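Local coordinates for protein glucose-6-phosphate 1-dehydrogenase (PDB 7E6I) that catalyses the NADP-dependent oxidation of glucose 6-phosphate to 6-phosphogluconolactone, probably the rate-limiting entry step of the oxidative pentose phosphate pathway, at residues A[151-156]-A[238-243]; A[173-178]-A[431-436]; A[194-197]-A[202-205]; A[246-251]-A[268-273]; A[273-278]-A[436-441]. All blocks are in the same frame, centred on the assembly; numbering follows the deposited sequence.

From the N terminus, interactions 1 and 2 open first, at the end of strand 146-152 and in the loop before strand 178-181, both in the coenzyme-binding domain. Interaction 3 closes a turn of four intervening residues, nested inside the loops of both. Helix 236-254 closes interaction 1 and then opens interaction 4, which is completed on helix 263-276. Val273 on that helix also begins interaction 5. Helix 433-451 closes interaction 2 at its start and interaction 5 one turn on, sharing Leu436. Interaction 2 therefore crosses interactions 1 and 5 and encloses interaction 4. Interactions 1 and 2 join the two domains; interactions 4 and 5 join three helices of the second.

Interaction 1. Residues A[151-156]-A[238-243]; sequences VEKPFG and IRDVMQ. With BG6 (6-O-phosphono-beta-D-glucopyranose), chain B.
Lys153 reaches from the end of strand 146-152 to the backbone of Asp240 on helix 236-254, and the substrate lies against both. Its CG sits between the backbone N and the carbonyl carbon (chi1 75°). Beyond CB and CG the chain turns at chi2 and then runs out nearly straight through CD. CE is the first atom to approach the partners, 3.4 Å from O1 of the sugar. NZ then donates to Asp240 O at 3.0 Å, with a C=O...N angle of 153° and the nitrogen in the carbonyl plane. NZ also donates to substrate O1, 2.9 Å away. The carboxylate of Asp240 faces the same sugar, OD1 at the O2 hydroxyl and OD2 at O3; both separations are too short to be trusted in detail. With an alanine here, Asp240 O and substrate O1 would probably lose the donor they share, and with it this polar link between the domains. The EKPxG sequence of the family is met here, with a cis peptide before Pro154. O1 marks the carbon that is oxidised, and His245, probably the proton acceptor, also bonds to the substrate; the chemistry thus implies a reacting end positioned by both domains.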
# COMPACT_ATOMS: atom_id res chain seq x y z
N VAL A 151 6.24 -10.96 -3.95
CA VAL A 151 5.53 -10.47 -5.12
C VAL A 151 4.70 -9.27 -4.69
O VAL A 151 4.30 -9.13 -3.53
CB VAL A 151 4.63 -11.54 -5.78
CG1 VAL A 151 5.45 -12.35 -6.78
CG2 VAL A 151 3.99 -12.43 -4.74
N GLU A 152 4.42 -8.42 -5.67
CA GLU A 152 3.80 -7.12 -5.44
C GLU A 152 2.47 -7.06 -6.18
O GLU A 152 2.30 -7.68 -7.23
CB GLU A 152 4.73 -6.01 -5.91
CG GLU A 152 4.28 -4.63 -5.54
CD GLU A 152 5.39 -3.61 -5.68
OE1 GLU A 152 6.59 -4.01 -5.83
OE2 GLU A 152 5.04 -2.41 -5.62
N LYS A 153 1.53 -6.30 -5.62
CA LYS A 153 0.23 -6.18 -6.25
C LYS A 153 0.39 -5.50 -7.62
O LYS A 153 1.32 -4.73 -7.83
CB LYS A 153 -0.73 -5.38 -5.36
CG LYS A 153 -0.48 -3.88 -5.32
CD LYS A 153 -1.46 -3.11 -6.22
CE LYS A 153 -1.40 -1.59 -5.99
NZ LYS A 153 -1.88 -0.78 -7.16
N PRO A 154 -0.53 -5.77 -8.57
CA PRO A 154 -1.80 -6.49 -8.46
C PRO A 154 -1.69 -8.01 -8.55
O PRO A 154 -0.84 -8.54 -9.28
CB PRO A 154 -2.58 -5.95 -9.66
CG PRO A 154 -1.53 -5.75 -10.69
CD PRO A 154 -0.26 -5.38 -9.97
N PHE A 155 -2.54 -8.70 -7.80
CA PHE A 155 -2.70 -10.14 -7.94
C PHE A 155 -4.08 -10.43 -8.51
O PHE A 155 -4.94 -10.99 -7.82
CB PHE A 155 -2.52 -10.84 -6.59
CG PHE A 155 -1.47 -10.23 -5.73
CD1 PHE A 155 -0.13 -10.56 -5.91
CD2 PHE A 155 -1.81 -9.32 -4.75
CE1 PHE A 155 0.86 -10.00 -5.12
CE2 PHE A 155 -0.84 -8.76 -3.95
CZ PHE A 155 0.50 -9.09 -4.13
N GLY A 156 -4.32 -10.03 -9.75
CA GLY A 156 -5.64 -10.14 -10.34
C GLY A 156 -6.27 -8.78 -10.54
O GLY A 156 -5.81 -7.75 -10.05
N ILE A 238 -10.76 2.75 -8.77
CA ILE A 238 -11.17 1.83 -7.73
C ILE A 238 -10.19 0.67 -7.65
O ILE A 238 -9.66 0.36 -6.58
CB ILE A 238 -12.61 1.36 -7.98
CG1 ILE A 238 -13.53 2.58 -7.97
CG2 ILE A 238 -13.04 0.37 -6.91
CD1 ILE A 238 -14.93 2.29 -8.36
N ARG A 239 -9.91 0.04 -8.79
CA ARG A 239 -8.89 -1.01 -8.83
C ARG A 239 -7.52 -0.47 -8.49
O ARG A 239 -6.69 -1.18 -7.92
CB ARG A 239 -8.83 -1.64 -10.21
CG ARG A 239 -9.71 -2.83 -10.41
CD ARG A 239 -9.26 -3.63 -11.61
NE ARG A 239 -10.35 -4.46 -12.08
CZ ARG A 239 -11.31 -4.03 -12.87
NH1 ARG A 239 -11.30 -2.77 -13.29
NH2 ARG A 239 -12.28 -4.85 -13.26
N ASP A 240 -7.23 0.77 -8.89
CA ASP A 240 -5.86 1.26 -8.80
C ASP A 240 -5.41 1.42 -7.35
O ASP A 240 -4.29 1.05 -7.01
CB ASP A 240 -5.70 2.57 -9.56
CG ASP A 240 -4.22 2.91 -9.81
OD1 ASP A 240 -3.41 1.98 -10.04
OD2 ASP A 240 -3.86 4.11 -9.76
N VAL A 241 -6.26 1.98 -6.48
CA VAL A 241 -5.83 2.32 -5.12
C VAL A 241 -6.88 1.99 -4.06
O VAL A 241 -6.55 1.90 -2.88
CB VAL A 241 -5.45 3.81 -5.01
CG1 VAL A 241 -4.36 4.18 -6.04
CG2 VAL A 241 -6.69 4.70 -5.14
N MET A 242 -8.14 1.84 -4.45
CA MET A 242 -9.17 1.66 -3.42
C MET A 242 -9.32 0.20 -2.99
O MET A 242 -9.35 -0.08 -1.79
CB MET A 242 -10.51 2.22 -3.91
CG MET A 242 -10.40 3.62 -4.51
SD MET A 242 -11.98 4.44 -4.90
CE MET A 242 -12.78 4.37 -3.29
N GLN A 243 -9.40 -0.72 -3.96
CA GLN A 243 -9.46 -2.15 -3.65
C GLN A 243 -8.25 -2.62 -2.84
O GLN A 243 -8.33 -3.64 -2.14
CB GLN A 243 -9.57 -2.94 -4.96
CG GLN A 243 -9.70 -4.47 -4.84
CD GLN A 243 -8.35 -5.18 -4.67
OE1 GLN A 243 -7.29 -4.64 -5.02
NE2 GLN A 243 -8.39 -6.38 -4.10
C1 BG6 B . -0.03 2.82 -7.18
C2 BG6 B . -1.08 3.31 -8.18
O1 BG6 B . -0.35 1.61 -6.62
O5 BG6 B . 0.07 3.81 -6.06
C3 BG6 B . -0.75 4.68 -8.68
O2 BG6 B . -1.19 2.42 -9.30
C4 BG6 B . -0.67 5.66 -7.55
O3 BG6 B . -1.79 5.14 -9.58
C5 BG6 B . 0.34 5.19 -6.51
O4 BG6 B . -0.32 6.94 -8.08
C6 BG6 B . 0.35 6.04 -5.27
O6 BG6 B . 1.32 5.50 -4.38
P BG6 B . 2.13 6.55 -3.38
O1P BG6 B . 0.99 7.28 -2.70
O2P BG6 B . 2.99 7.45 -4.22
O3P BG6 B . 3.03 5.84 -2.38

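Interaction 2. Residues A[173-178]-A[431-436]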
# COMPACT_ATOMS: atom_id res chain seq x y z
N PHE A 173 4.27 -22.34 -3.49
CA PHE A 173 4.81 -21.69 -2.31
C PHE A 173 3.69 -21.48 -1.30
O PHE A 173 2.62 -20.98 -1.65
CB PHE A 173 5.47 -20.37 -2.66
CG PHE A 173 6.75 -20.53 -3.39
CD1 PHE A 173 7.90 -20.94 -2.72
CD2 PHE A 173 6.81 -20.32 -4.77
CE1 PHE A 173 9.09 -21.11 -3.38
CE2 PHE A 173 8.01 -20.49 -5.45
CZ PHE A 173 9.15 -20.88 -4.77
N SER A 174 3.95 -21.85 -0.05
CA SER A 174 2.98 -21.68 1.02
C SER A 174 2.91 -20.22 1.48
O SER A 174 3.76 -19.39 1.15
CB SER A 174 3.36 -22.55 2.20
OG SER A 174 4.53 -22.02 2.78
N GLU A 175 1.87 -19.93 2.27
CA GLU A 175 1.71 -18.60 2.83
C GLU A 175 2.93 -18.19 3.64
O GLU A 175 3.28 -17.00 3.67
CB GLU A 175 0.44 -18.54 3.68
CG GLU A 175 -0.85 -18.61 2.86
CD GLU A 175 -0.92 -17.51 1.80
OE1 GLU A 175 -0.79 -16.32 2.16
OE2 GLU A 175 -1.11 -17.84 0.60
N ASP A 176 3.61 -19.15 4.26
CA ASP A 176 4.78 -18.83 5.08
C ASP A 176 5.96 -18.34 4.25
O ASP A 176 6.76 -17.54 4.73
CB ASP A 176 5.18 -20.04 5.91
CG ASP A 176 4.48 -20.07 7.25
OD1 ASP A 176 4.58 -19.07 8.01
OD2 ASP A 176 3.82 -21.09 7.54
N GLU A 177 6.09 -18.82 3.00
CA GLU A 177 7.17 -18.41 2.11
C GLU A 177 6.81 -17.23 1.22
O GLU A 177 7.71 -16.59 0.66
CB GLU A 177 7.58 -19.60 1.23
CG GLU A 177 7.95 -20.86 2.01
CD GLU A 177 7.91 -22.12 1.16
OE1 GLU A 177 8.92 -22.86 1.16
OE2 GLU A 177 6.87 -22.37 0.50
N LEU A 178 5.51 -16.92 1.09
CA LEU A 178 5.01 -15.87 0.21
C LEU A 178 4.92 -14.54 0.94
O LEU A 178 4.39 -14.47 2.06
CB LEU A 178 3.63 -16.28 -0.31
CG LEU A 178 3.43 -16.56 -1.79
CD1 LEU A 178 4.76 -16.67 -2.52
CD2 LEU A 178 2.58 -17.81 -1.95
N VAL A 431 0.05 -9.15 2.46
CA VAL A 431 -1.31 -9.60 2.22
C VAL A 431 -1.35 -11.12 2.24
O VAL A 431 -0.52 -11.79 1.60
CB VAL A 431 -1.85 -9.06 0.88
CG1 VAL A 431 -3.35 -9.25 0.83
CG2 VAL A 431 -1.48 -7.59 0.68
N ARG A 432 -2.33 -11.67 2.93
CA ARG A 432 -2.55 -13.11 2.97
C ARG A 432 -3.58 -13.52 1.92
O ARG A 432 -4.36 -12.70 1.42
CB ARG A 432 -3.00 -13.54 4.37
CG ARG A 432 -2.69 -14.98 4.69
CD ARG A 432 -2.85 -15.23 6.18
NE ARG A 432 -4.25 -15.27 6.59
CZ ARG A 432 -4.64 -15.21 7.86
NH1 ARG A 432 -3.72 -15.10 8.83
NH2 ARG A 432 -5.92 -15.24 8.18
N ASP A 433 -3.58 -14.81 1.59
CA ASP A 433 -4.41 -15.29 0.49
C ASP A 433 -5.91 -15.13 0.78
O ASP A 433 -6.68 -14.75 -0.12
CB ASP A 433 -4.06 -16.74 0.14
CG ASP A 433 -4.28 -17.69 1.31
OD1 ASP A 433 -3.92 -17.33 2.45
OD2 ASP A 433 -4.80 -18.81 1.09
N ASP A 434 -6.35 -15.40 2.02
CA ASP A 434 -7.77 -15.19 2.32
C ASP A 434 -8.12 -13.71 2.34
O ASP A 434 -9.22 -13.32 1.92
CB ASP A 434 -8.18 -15.86 3.64
CG ASP A 434 -7.28 -15.48 4.83
OD1 ASP A 434 -6.23 -14.83 4.65
OD2 ASP A 434 -7.63 -15.87 5.98
N GLU A 435 -7.19 -12.88 2.80
CA GLU A 435 -7.34 -11.43 2.73
C GLU A 435 -7.58 -10.98 1.29
O GLU A 435 -8.48 -10.18 1.00
CB GLU A 435 -6.08 -10.79 3.30
CG GLU A 435 -6.13 -9.31 3.54
CD GLU A 435 -4.81 -8.79 4.14
OE1 GLU A 435 -3.88 -9.61 4.36
OE2 GLU A 435 -4.70 -7.57 4.38
N LEU A 436 -6.77 -11.48 0.36
CA LEU A 436 -6.96 -11.20 -1.05
C LEU A 436 -8.33 -11.67 -1.52
O LEU A 436 -9.08 -10.94 -2.18
CB LEU A 436 -5.85 -11.88 -1.85
CG LEU A 436 -5.27 -11.29 -3.11
CD1 LEU A 436 -5.38 -9.77 -3.11
CD2 LEU A 436 -3.83 -11.74 -3.22
O HOH W 1 1.91 -12.30 2.16
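Glu175 and Asp433 meet through one hydrogen bond and one contact between like charges. Glu175, bent at chi2 (-56°), brings its carboxylate over that of Asp433. Asp433 N donates to Glu175 OE1 over 3.2 Å, with an N-H...O angle of 141°, from well above the carboxylate plane. The two carboxylates stack, their planes only 19° apart and Glu175 OE1 3.3 Å from Asp433 OD1. Arg180, in a salt bridge with Glu175 OE2, probably offsets this repulsion. By van der Waals contact, the same OE1 rests 3.4 Å from Arg432 CG. Among the salt bridges, Arg432 grips Asp434 side-on, NE to OD1 at 2.8 Å and NH2 to OD2 at 2.9 Å, the partners lying in the guanidinium plane. Arg432 NH1 also pairs with Glu264, and NH2 with Asp268. Arg432 stands at the N-cap, and its backbone N donates to Glu435 OE1 (2.9 Å), three residues on. That bond is one half of a capping box, here supplemented by an acceptor from the coenzyme-binding domain.

Interaction 3. Residues A[194-197]-A[202-205]; sequences LLMR and FLNA
Met196 turns its CG away from its own backbone N (chi1 -160°), and a bend at chi3 (48°) swings CE round toward Leu203, whose CG lies opposite its carbonyl carbon (chi1 -64°). The result is an oblique crossing in which the methyl CE of Met196 stands 4.2 Å from CD1 of Leu203. That leucine methyl also lies 3.7 Å from Met196 O, a carbonyl that accepts a hydrogen bond from Asn200 ND2. On the other flank Arg197 O abuts Asn204 CB at 3.2 Å, while Asn204 ND2, at 3.9 Å from Arg197 O, is beyond bonding distance. The segments therefore meet by van der Waals contact, between two apolar side chains and between carbonyl oxygens and carbon. The guanidinium of Arg197 serves a different region, donating to the carbonyls of Met255 and Leu252. CA atoms of Arg197 and Asn204 approach to 5.4 Å, as helices 193-198 and 201-204 follow each other with only two residues between. Met196 and Leu203 then rest on Ile370 and Leu368 of strand 367-373, laying this helical turn against the mixed sheet of the second domain.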
# COMPACT_ATOMS: atom_id res chain seq x y z
N LEU A 194 -2.11 0.86 14.48
CA LEU A 194 -2.62 -0.10 15.46
C LEU A 194 -2.26 0.32 16.88
O LEU A 194 -3.10 0.29 17.79
CB LEU A 194 -2.08 -1.49 15.16
CG LEU A 194 -2.74 -2.16 13.95
CD1 LEU A 194 -2.25 -3.58 13.81
CD2 LEU A 194 -4.25 -2.12 14.09
N LEU A 195 -1.02 0.73 17.09
CA LEU A 195 -0.60 1.07 18.45
C LEU A 195 -1.23 2.39 18.87
O LEU A 195 -1.57 2.57 20.04
CB LEU A 195 0.92 1.14 18.51
CG LEU A 195 1.62 1.20 19.85
CD1 LEU A 195 0.85 0.44 20.95
CD2 LEU A 195 3.03 0.63 19.64
N MET A 196 -1.37 3.32 17.92
CA MET A 196 -2.05 4.58 18.19
C MET A 196 -3.44 4.37 18.75
O MET A 196 -3.82 5.00 19.74
CB MET A 196 -2.12 5.40 16.91
CG MET A 196 -2.35 6.88 17.12
SD MET A 196 -3.04 7.60 15.62
CE MET A 196 -4.36 6.43 15.27
N ARG A 197 -4.24 3.49 18.12
CA ARG A 197 -5.61 3.35 18.61
C ARG A 197 -5.68 2.37 19.79
O ARG A 197 -6.31 2.68 20.80
CB ARG A 197 -6.57 2.94 17.48
CG ARG A 197 -6.21 1.70 16.70
CD ARG A 197 -7.22 1.34 15.57
NE ARG A 197 -8.43 0.72 16.11
CZ ARG A 197 -8.99 -0.40 15.66
NH1 ARG A 197 -8.43 -1.06 14.64
NH2 ARG A 197 -10.11 -0.86 16.22
N PHE A 202 -7.60 7.07 25.38
CA PHE A 202 -8.23 8.29 24.85
C PHE A 202 -8.77 8.11 23.43
O PHE A 202 -9.62 8.90 22.99
CB PHE A 202 -7.23 9.45 24.86
CG PHE A 202 -6.41 9.55 26.11
CD1 PHE A 202 -6.99 10.01 27.30
CD2 PHE A 202 -5.07 9.22 26.11
CE1 PHE A 202 -6.23 10.12 28.46
CE2 PHE A 202 -4.30 9.35 27.27
CZ PHE A 202 -4.88 9.80 28.45
N LEU A 203 -8.29 7.13 22.68
CA LEU A 203 -8.90 6.81 21.41
C LEU A 203 -9.68 5.51 21.45
O LEU A 203 -10.80 5.45 20.96
CB LEU A 203 -7.84 6.73 20.31
CG LEU A 203 -7.07 8.01 19.98
CD1 LEU A 203 -6.10 7.72 18.86
CD2 LEU A 203 -8.04 9.13 19.61
N ASN A 204 -9.13 4.48 22.09
CA ASN A 204 -9.76 3.17 22.03
C ASN A 204 -11.14 3.16 22.68
O ASN A 204 -12.04 2.45 22.23
CB ASN A 204 -8.84 2.12 22.68
CG ASN A 204 -9.30 0.71 22.39
OD1 ASN A 204 -9.54 -0.07 23.30
ND2 ASN A 204 -9.47 0.39 21.12
N ALA A 205 -11.32 3.93 23.76
CA ALA A 205 -12.61 3.95 24.44
C ALA A 205 -13.69 4.58 23.59
O ALA A 205 -14.88 4.34 23.84
CB ALA A 205 -12.51 4.73 25.76

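Interaction 4. Residues A[246-251]-A[268-273]; sequences LLQVLT and DEKVKV
Thr251 lays its methyl CG2 against the aliphatic chain of Lys270, 3.4 Å from CG and 3.3 Å from CE, the two side chains crossing at about a right angle. A bend at chi3 (85°) turns the lysine past this methyl and carries its amino group on to Gln248. There Lys270 NZ donates to Gln248 OE1 at 2.7 Å, tilted 21° from the carbonyl plane. Glu435 OE2 completes the arrangement, forming a salt bridge with the same NZ and accepting from Gln248 NE2, which gives a buried triangle of amine, amide and carboxylate. Both functions of the amide are used, which fixes its rotation. A methionine at Lys270 would probably leave Gln248 OE1 without its donor and the buried charge of Glu435 without its mate. On the other side of Thr251, OG1 lies 3.9 Å from Val273 CG1. The short helical segments cross steeply, at 103° with axes 10.4 Å apart, so the contact is concentrated on a few residues. Helix 236-254 is sandwiched here: Leu246 and Leu250 turn to strand 333-338 of the mixed sheet, whereas Leu247 meets helix 433-451, which also packs on Val271 of helix 263-276.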
# COMPACT_ATOMS: atom_id res chain seq x y z
N LEU A 246 -6.26 1.72 -0.06
CA LEU A 246 -7.23 2.34 0.85
C LEU A 246 -7.96 1.29 1.68
O LEU A 246 -8.23 1.50 2.87
CB LEU A 246 -8.21 3.21 0.06
CG LEU A 246 -7.60 4.44 -0.66
CD1 LEU A 246 -8.64 5.52 -0.89
CD2 LEU A 246 -6.39 5.00 0.12
N LEU A 247 -8.30 0.14 1.08
CA LEU A 247 -8.95 -0.91 1.84
C LEU A 247 -8.04 -1.42 2.95
O LEU A 247 -8.50 -1.68 4.07
CB LEU A 247 -9.37 -2.06 0.93
CG LEU A 247 -10.18 -3.16 1.62
CD1 LEU A 247 -11.40 -2.56 2.32
CD2 LEU A 247 -10.60 -4.25 0.63
N GLN A 248 -6.75 -1.53 2.67
CA GLN A 248 -5.79 -1.94 3.70
C GLN A 248 -5.85 -1.00 4.90
O GLN A 248 -6.01 -1.44 6.04
CB GLN A 248 -4.38 -1.96 3.12
CG GLN A 248 -4.04 -3.21 2.32
CD GLN A 248 -4.06 -4.47 3.16
OE1 GLN A 248 -4.01 -4.42 4.39
NE2 GLN A 248 -4.14 -5.62 2.51
N VAL A 249 -5.72 0.31 4.65
CA VAL A 249 -5.81 1.30 5.72
C VAL A 249 -7.10 1.12 6.51
O VAL A 249 -7.09 1.10 7.75
CB VAL A 249 -5.71 2.72 5.13
CG1 VAL A 249 -6.09 3.76 6.20
CG2 VAL A 249 -4.33 2.96 4.55
N LEU A 250 -8.23 1.02 5.81
CA LEU A 250 -9.52 0.96 6.49
C LEU A 250 -9.59 -0.27 7.38
O LEU A 250 -10.12 -0.23 8.50
CB LEU A 250 -10.64 0.92 5.45
CG LEU A 250 -12.07 0.73 5.95
CD1 LEU A 250 -12.44 1.89 6.91
CD2 LEU A 250 -13.04 0.65 4.76
N THR A 251 -8.99 -1.34 6.91
CA THR A 251 -8.93 -2.58 7.66
C THR A 251 -8.15 -2.39 8.97
O THR A 251 -8.58 -2.85 10.03
CB THR A 251 -8.31 -3.61 6.70
OG1 THR A 251 -9.31 -4.54 6.30
CG2 THR A 251 -7.19 -4.30 7.25
N ASP A 268 -5.29 -12.39 10.90
CA ASP A 268 -6.60 -12.95 11.22
C ASP A 268 -7.63 -11.86 11.49
O ASP A 268 -8.80 -11.99 11.11
CB ASP A 268 -6.51 -13.85 12.45
CG ASP A 268 -5.82 -15.19 12.18
OD1 ASP A 268 -5.70 -15.61 11.01
OD2 ASP A 268 -5.39 -15.81 13.18
N GLU A 269 -7.23 -10.79 12.18
CA GLU A 269 -8.20 -9.75 12.50
C GLU A 269 -8.55 -8.92 11.26
O GLU A 269 -9.70 -8.48 11.12
CB GLU A 269 -7.69 -8.86 13.62
CG GLU A 269 -7.49 -9.57 14.96
CD GLU A 269 -8.73 -10.32 15.44
OE1 GLU A 269 -9.87 -9.85 15.21
OE2 GLU A 269 -8.58 -11.38 16.08
N LYS A 270 -7.59 -8.72 10.36
CA LYS A 270 -7.90 -8.04 9.11
C LYS A 270 -8.90 -8.85 8.28
O LYS A 270 -9.93 -8.32 7.84
CB LYS A 270 -6.62 -7.77 8.33
CG LYS A 270 -5.71 -6.76 9.02
CD LYS A 270 -4.33 -6.76 8.41
CE LYS A 270 -4.26 -5.87 7.20
NZ LYS A 270 -3.01 -5.98 6.39
N VAL A 271 -8.64 -10.15 8.10
CA VAL A 271 -9.58 -11.01 7.40
C VAL A 271 -10.93 -10.98 8.09
O VAL A 271 -11.98 -10.89 7.43
CB VAL A 271 -9.02 -12.45 7.31
CG1 VAL A 271 -10.06 -13.38 6.68
CG2 VAL A 271 -7.71 -12.47 6.50
N LYS A 272 -10.93 -11.03 9.42
CA LYS A 272 -12.19 -11.07 10.17
C LYS A 272 -13.05 -9.84 9.91
O LYS A 272 -14.26 -9.96 9.72
CB LYS A 272 -11.91 -11.20 11.67
CG LYS A 272 -13.21 -11.35 12.46
CD LYS A 272 -12.98 -11.86 13.86
CE LYS A 272 -13.95 -11.22 14.84
NZ LYS A 272 -13.96 -11.93 16.16
N VAL A 273 -12.46 -8.64 9.92
CA VAL A 273 -13.31 -7.48 9.72
C VAL A 273 -13.74 -7.40 8.25
O VAL A 273 -14.88 -7.01 7.95
CB VAL A 273 -12.62 -6.18 10.21
CG1 VAL A 273 -11.45 -5.75 9.30
CG2 VAL A 273 -13.63 -5.07 10.33

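Interaction 5. Residues A[273-278]-A[436-441]; sequences VLKAFS and LDVSWK
Val438 projects from helix 433-451 at the last turn of helix 263-276, and its two methyl branches divide the work between Leu274 and Lys275. CG1, anti to the valine's backbone N (chi1 180°), presses on the base of the leucine, 3.7 Å from Leu274 CB. The same methyl reaches the backbone beyond, 4.0 Å from Lys275 N, so this branch lies over the main chain as much as over a side chain. CG2 turns to the lysine and stands 4.2 Å from Lys275 CG. Lys275 extends straight beyond CG and crosses the valine at about a right angle, so that the touch is confined to the start of its aliphatic chain. Lys275 is on the exposed side of the contact, whereas Leu274 is buried. The backbones come nearest at the same pair, with CA atoms of Leu274 and Val438 6.6 Å apart. One residue on, Ser439 folds its OG back to Leu436 O (3.0 Å), a carbonyl that also accepts from Trp440 N. Around this joint, Leu274 also packs on Glu435, and Leu247 of helix 236-254 meets both Leu274 and Ser439, closing a three-helix junction. Phe277 continues it onto Leu250, while Trp440 turns to helix 159-169 of the coenzyme-binding domain, touching Leu159 and Ala162.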
# COMPACT_ATOMS: atom_id res chain seq x y z
N VAL A 273 -12.46 -8.64 9.92
CA VAL A 273 -13.31 -7.48 9.72
C VAL A 273 -13.74 -7.40 8.25
O VAL A 273 -14.88 -7.01 7.95
CB VAL A 273 -12.62 -6.18 10.21
CG1 VAL A 273 -11.45 -5.75 9.30
CG2 VAL A 273 -13.63 -5.07 10.33
N LEU A 274 -12.87 -7.81 7.32
CA LEU A 274 -13.26 -7.87 5.91
C LEU A 274 -14.52 -8.69 5.73
O LEU A 274 -15.44 -8.29 5.01
CB LEU A 274 -12.11 -8.44 5.09
CG LEU A 274 -11.00 -7.45 4.74
CD1 LEU A 274 -9.80 -8.15 4.08
CD2 LEU A 274 -11.54 -6.32 3.87
N LYS A 275 -14.61 -9.85 6.39
CA LYS A 275 -15.80 -10.68 6.23
C LYS A 275 -17.06 -10.04 6.80
O LYS A 275 -18.16 -10.48 6.46
CB LYS A 275 -15.57 -12.04 6.89
CG LYS A 275 -14.45 -12.84 6.25
CD LYS A 275 -14.46 -14.27 6.74
CE LYS A 275 -13.24 -15.01 6.26
NZ LYS A 275 -13.35 -16.47 6.49
N ALA A 276 -16.93 -9.04 7.67
CA ALA A 276 -18.10 -8.40 8.24
C ALA A 276 -18.62 -7.25 7.39
O ALA A 276 -19.69 -6.72 7.69
CB ALA A 276 -17.80 -7.89 9.65
N PHE A 277 -17.88 -6.85 6.36
CA PHE A 277 -18.36 -5.81 5.47
C PHE A 277 -19.65 -6.26 4.80
O PHE A 277 -19.74 -7.37 4.28
CB PHE A 277 -17.30 -5.51 4.40
CG PHE A 277 -16.27 -4.51 4.81
CD1 PHE A 277 -15.36 -4.80 5.81
CD2 PHE A 277 -16.19 -3.28 4.16
CE1 PHE A 277 -14.40 -3.88 6.17
CE2 PHE A 277 -15.23 -2.36 4.52
CZ PHE A 277 -14.34 -2.66 5.52
N SER A 278 -20.66 -5.39 4.79
CA SER A 278 -21.83 -5.68 3.99
C SER A 278 -21.45 -5.55 2.52
O SER A 278 -20.45 -4.92 2.19
CB SER A 278 -22.95 -4.72 4.34
OG SER A 278 -23.48 -5.05 5.63
N LEU A 436 -6.77 -11.48 0.36
CA LEU A 436 -6.96 -11.20 -1.05
C LEU A 436 -8.33 -11.67 -1.52
O LEU A 436 -9.08 -10.94 -2.18
CB LEU A 436 -5.85 -11.88 -1.85
CG LEU A 436 -5.27 -11.29 -3.11
CD1 LEU A 436 -5.38 -9.77 -3.11
CD2 LEU A 436 -3.83 -11.74 -3.22
N ASP A 437 -8.67 -12.91 -1.18
CA ASP A 437 -9.91 -13.48 -1.67
C ASP A 437 -11.11 -12.66 -1.22
O ASP A 437 -11.98 -12.32 -2.03
CB ASP A 437 -10.04 -14.93 -1.21
CG ASP A 437 -11.30 -15.58 -1.71
OD1 ASP A 437 -11.48 -15.68 -2.94
OD2 ASP A 437 -12.12 -16.00 -0.87
N VAL A 438 -11.16 -12.31 0.07
CA VAL A 438 -12.32 -11.57 0.58
C VAL A 438 -12.36 -10.16 0.00
O VAL A 438 -13.45 -9.63 -0.29
CB VAL A 438 -12.30 -11.54 2.11
CG1 VAL A 438 -13.50 -10.77 2.63
CG2 VAL A 438 -12.30 -12.95 2.65
N SER A 439 -11.20 -9.54 -0.18
CA SER A 439 -11.23 -8.18 -0.72
C SER A 439 -11.75 -8.18 -2.16
O SER A 439 -12.46 -7.26 -2.56
CB SER A 439 -9.85 -7.54 -0.62
OG SER A 439 -9.02 -7.93 -1.71
N TRP A 440 -11.44 -9.22 -2.93
CA TRP A 440 -11.98 -9.31 -4.29
C TRP A 440 -13.45 -9.71 -4.30
O TRP A 440 -14.21 -9.22 -5.14
CB TRP A 440 -11.15 -10.28 -5.14
CG TRP A 440 -9.90 -9.62 -5.72
CD1 TRP A 440 -8.60 -9.99 -5.51
CD2 TRP A 440 -9.85 -8.46 -6.56
NE1 TRP A 440 -7.75 -9.14 -6.18
CE2 TRP A 440 -8.49 -8.19 -6.82
CE3 TRP A 440 -10.84 -7.62 -7.12
CZ2 TRP A 440 -8.09 -7.12 -7.62
CZ3 TRP A 440 -10.43 -6.56 -7.90
CH2 TRP A 440 -9.06 -6.32 -8.15
N LYS A 441 -13.90 -10.54 -3.35
CA LYS A 441 -15.33 -10.85 -3.27
C LYS A 441 -16.14 -9.59 -2.99
O LYS A 441 -17.29 -9.48 -3.43
CB LYS A 441 -15.59 -11.89 -2.18
CG LYS A 441 -15.39 -13.33 -2.61
CD LYS A 441 -15.16 -14.26 -1.42
CE LYS A 441 -15.42 -15.72 -1.83
NZ LYS A 441 -14.28 -16.67 -1.63